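Local coordinates for protein halorhodopsin (Halobacterium salinarum, PDB 2JAG) that pumps chloride ions inward across the archaeal cell membrane using light absorbed by its bound retinal, at residues A[142-147]-A[166-171]. The protein carries 2 engineered substitutions. Sequence-based numbering, arbitrary orientation.
Sequences IGMCVT and AISCAF. With RET (retinal), chain F.
S168 reaches across from helix 158-180 and donates its hydroxyl to the backbone O of M144. S168 OG lies 2.7 Å from M144 O and meets it well off the C=O direction, at a C=O...OG angle of 124°, tilted somewhat from the carbonyl plane. OG stands anti to its own backbone N (chi1 -175°), which turns it to the facing helix. The S168 hydroxyl OG also lies 3.5 Å from C3 of the retinal ring.

F171 lays its ring against G143. The CA of G143 sits over the centre of the F171 ring in a CH-pi contact, 4.0 Å from the centroid. A CB at this position would run into the ring, so the lack of a side chain lets the two meet. T147 OG1 lies at the edge of the same ring. OG1 donates back to G143 O, which also accepts from T147 N; the two reach it from opposite faces of its carbonyl plane. T147 OG1 packs on S168 CB at 3.2 Å.

M144 CB touches F171 CB at 3.7 Å. The M144 side chain is extended as far as chi3 (77°), where it bends and brings M144 CE to 3.7 Å from retinal C9. A serine in place of M144 would probably open a gap beside the retinal chain where SD and CE now pack.

Segments 142-147 and 166-171 run nearly antiparallel, their axes 7.9 Å apart at closest approach. They belong to consecutive helices of the seven-helix rhodopsin bundle and line the retinal pocket at its ring end. C145 packs on helix 106-126, while T147, I167, A170 and F171 pack on a second subunit.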
ATOM      1  N   ILE A 142      -3.645   8.216   2.593  1.00 23.87           N
ATOM      2  CA  ILE A 142      -2.802   7.205   3.225  1.00 24.50           C
ATOM      3  C   ILE A 142      -1.800   7.894   4.157  1.00 22.90           C
ATOM      4  O   ILE A 142      -1.547   7.429   5.260  1.00 23.62           O
ATOM      5  CB  ILE A 142      -2.048   6.358   2.167  1.00 27.37           C
ATOM      6  CG1 ILE A 142      -3.048   5.450   1.432  1.00 27.95           C
ATOM      7  CG2 ILE A 142      -0.960   5.521   2.838  1.00 28.53           C
ATOM      8  CD1 ILE A 142      -2.469   4.733   0.233  1.00 28.54           C
ATOM      9  N   GLY A 143      -1.244   9.013   3.710  1.00 23.52           N
ATOM     10  CA  GLY A 143      -0.297   9.747   4.537  1.00 24.81           C
ATOM     11  C   GLY A 143      -0.960  10.236   5.816  1.00 24.20           C
ATOM     12  O   GLY A 143      -0.354  10.219   6.890  1.00 25.19           O
ATOM     13  N   MET A 144      -2.214  10.667   5.702  1.00 23.51           N
ATOM     14  CA  MET A 144      -2.961  11.147   6.866  1.00 24.04           C
ATOM     15  C   MET A 144      -3.108  10.033   7.903  1.00 24.81           C
ATOM     16  O   MET A 144      -2.891  10.247   9.099  1.00 26.91           O
ATOM     17  CB  MET A 144      -4.357  11.645   6.440  1.00 21.81           C
ATOM     18  CG  MET A 144      -5.279  12.063   7.609  1.00 21.99           C
ATOM     19  SD  MET A 144      -6.983  12.477   7.064  1.00 24.57           S
ATOM     20  CE  MET A 144      -7.657  10.838   6.803  1.00 23.63           C
ATOM     21  N   CYS A 145      -3.467   8.839   7.439  1.00 25.21           N
ATOM     22  CA  CYS A 145      -3.665   7.694   8.327  1.00 24.67           C
ATOM     23  C   CYS A 145      -2.385   7.192   8.985  1.00 23.33           C
ATOM     24  O   CYS A 145      -2.382   6.873  10.173  1.00 23.44           O
ATOM     25  CB  CYS A 145      -4.331   6.534   7.563  1.00 25.09           C
ATOM     26  SG  CYS A 145      -6.043   6.868   7.019  1.00 25.59           S
ATOM     27  N   VAL A 146      -1.300   7.110   8.221  1.00 25.03           N
ATOM     28  CA  VAL A 146      -0.046   6.621   8.784  1.00 25.24           C
ATOM     29  C   VAL A 146       0.621   7.607   9.744  1.00 25.21           C
ATOM     30  O   VAL A 146       1.264   7.186  10.703  1.00 24.64           O
ATOM     31  CB  VAL A 146       0.959   6.213   7.677  1.00 28.81           C
ATOM     32  CG1 VAL A 146       0.343   5.129   6.804  1.00 29.72           C
ATOM     33  CG2 VAL A 146       1.357   7.421   6.840  1.00 31.68           C
ATOM     34  N   THR A 147       0.473   8.909   9.508  1.00 24.26           N
ATOM     35  CA  THR A 147       1.080   9.872  10.423  1.00 23.79           C
ATOM     36  C   THR A 147       0.233   9.940  11.693  1.00 23.64           C
ATOM     37  O   THR A 147       0.728  10.277  12.768  1.00 24.40           O
ATOM     38  CB  THR A 147       1.257  11.285   9.779  1.00 24.42           C
ATOM     39  OG1 THR A 147       0.026  11.731   9.192  1.00 22.61           O
ATOM     40  CG2 THR A 147       2.347  11.235   8.703  1.00 24.41           C
ATOM     41  N   ALA A 166      -0.181  17.296  13.690  1.00 19.76           N
ATOM     42  CA  ALA A 166      -0.237  18.475  12.832  1.00 20.80           C
ATOM     43  C   ALA A 166       0.023  18.124  11.359  1.00 21.11           C
ATOM     44  O   ALA A 166      -0.632  18.658  10.459  1.00 20.33           O
ATOM     45  CB  ALA A 166       0.789  19.526  13.316  1.00 19.17           C
ATOM     46  N   ILE A 167       0.990  17.245  11.106  1.00 20.21           N
ATOM     47  CA  ILE A 167       1.293  16.859   9.729  1.00 21.86           C
ATOM     48  C   ILE A 167       0.117  16.070   9.158  1.00 22.91           C
ATOM     49  O   ILE A 167      -0.222  16.207   7.980  1.00 21.03           O
ATOM     50  CB  ILE A 167       2.570  15.993   9.641  1.00 24.16           C
ATOM     51  CG1 ILE A 167       3.796  16.835   9.987  1.00 26.38           C
ATOM     52  CG2 ILE A 167       2.735  15.438   8.232  1.00 26.65           C
ATOM     53  CD1 ILE A 167       4.056  17.967   8.997  1.00 31.14           C
ATOM     54  N   SER A 168      -0.505  15.251  10.003  1.00 22.81           N
ATOM     55  CA  SER A 168      -1.651  14.464   9.573  1.00 24.88           C
ATOM     56  C   SER A 168      -2.762  15.427   9.151  1.00 23.94           C
ATOM     57  O   SER A 168      -3.453  15.196   8.160  1.00 23.71           O
ATOM     58  CB  SER A 168      -2.124  13.563  10.710  1.00 22.56           C
ATOM     59  OG  SER A 168      -3.169  12.711  10.278  1.00 26.95           O
ATOM     60  N   CYS A 169      -2.924  16.513   9.907  1.00 24.83           N
ATOM     61  CA  CYS A 169      -3.937  17.520   9.591  1.00 24.78           C
ATOM     62  C   CYS A 169      -3.678  18.126   8.215  1.00 24.44           C
ATOM     63  O   CYS A 169      -4.620  18.402   7.465  1.00 25.37           O
ATOM     64  CB  CYS A 169      -3.937  18.634  10.646  1.00 23.67           C
ATOM     65  SG  CYS A 169      -4.742  18.178  12.197  1.00 25.19           S
ATOM     66  N   ALA A 170      -2.403  18.337   7.891  1.00 23.35           N
ATOM     67  CA  ALA A 170      -2.014  18.900   6.601  1.00 22.19           C
ATOM     68  C   ALA A 170      -2.442  17.988   5.450  1.00 24.62           C
ATOM     69  O   ALA A 170      -2.943  18.467   4.427  1.00 25.25           O
ATOM     70  CB  ALA A 170      -0.508  19.129   6.562  1.00 23.39           C
ATOM     71  N   PHE A 171      -2.230  16.680   5.601  1.00 23.64           N
ATOM     72  CA  PHE A 171      -2.639  15.729   4.563  1.00 24.21           C
ATOM     73  C   PHE A 171      -4.168  15.779   4.442  1.00 25.77           C
ATOM     74  O   PHE A 171      -4.721  15.709   3.343  1.00 28.12           O
ATOM     75  CB  PHE A 171      -2.195  14.297   4.919  1.00 23.05           C
ATOM     76  CG  PHE A 171      -0.745  14.004   4.614  1.00 24.79           C
ATOM     77  CD1 PHE A 171      -0.263  14.081   3.306  1.00 24.45           C
ATOM     78  CD2 PHE A 171       0.129  13.613   5.626  1.00 24.69           C
ATOM     79  CE1 PHE A 171       1.077  13.768   3.011  1.00 25.96           C
ATOM     80  CE2 PHE A 171       1.469  13.300   5.339  1.00 24.98           C
ATOM     81  CZ  PHE A 171       1.939  13.378   4.027  1.00 23.01           C
TER
HETATM   82  C1  RET F 900      -6.317  11.320  13.144  0.60 26.33           C
HETATM   83  C2  RET F 900      -5.262  11.979  14.196  0.60 26.77           C
HETATM   84  C3  RET F 900      -4.328  13.101  13.578  0.60 26.50           C
HETATM   85  C4  RET F 900      -5.187  14.288  12.925  0.60 25.40           C
HETATM   86  C5  RET F 900      -6.219  13.743  11.794  0.60 26.10           C
HETATM   87  C6  RET F 900      -6.879  12.387  11.933  0.60 26.83           C
HETATM   88  C7  RET F 900      -7.990  12.060  10.927  0.60 26.41           C
HETATM   89  C8  RET F 900      -8.666  10.909  10.649  0.60 27.98           C
HETATM   90  C9  RET F 900      -9.861  10.789   9.798  0.60 29.69           C
HETATM   91  C10 RET F 900     -10.354   9.461   9.732  0.60 31.61           C
HETATM   92  C11 RET F 900     -11.571   9.104   9.089  0.60 33.17           C
HETATM   93  C12 RET F 900     -12.078   7.789   8.968  0.60 34.76           C
HETATM   94  C13 RET F 900     -13.426   7.519   8.324  0.60 36.00           C
HETATM   95  C14 RET F 900     -13.998   6.263   8.265  0.60 36.03           C
HETATM   96  C15 RET F 900     -13.537   4.972   8.546  0.60 35.91           C
HETATM   97  C16 RET F 900      -5.605  10.126  12.521  0.60 27.55           C
HETATM   98  C17 RET F 900      -7.458  10.817  14.076  0.60 26.61           C
HETATM   99  C18 RET F 900      -6.420  14.716  10.597  0.60 26.64           C
HETATM  100  C19 RET F 900     -10.511  12.040   9.039  0.60 28.73           C
HETATM  101  C20 RET F 900     -14.364   8.541   8.000  0.60 36.12           C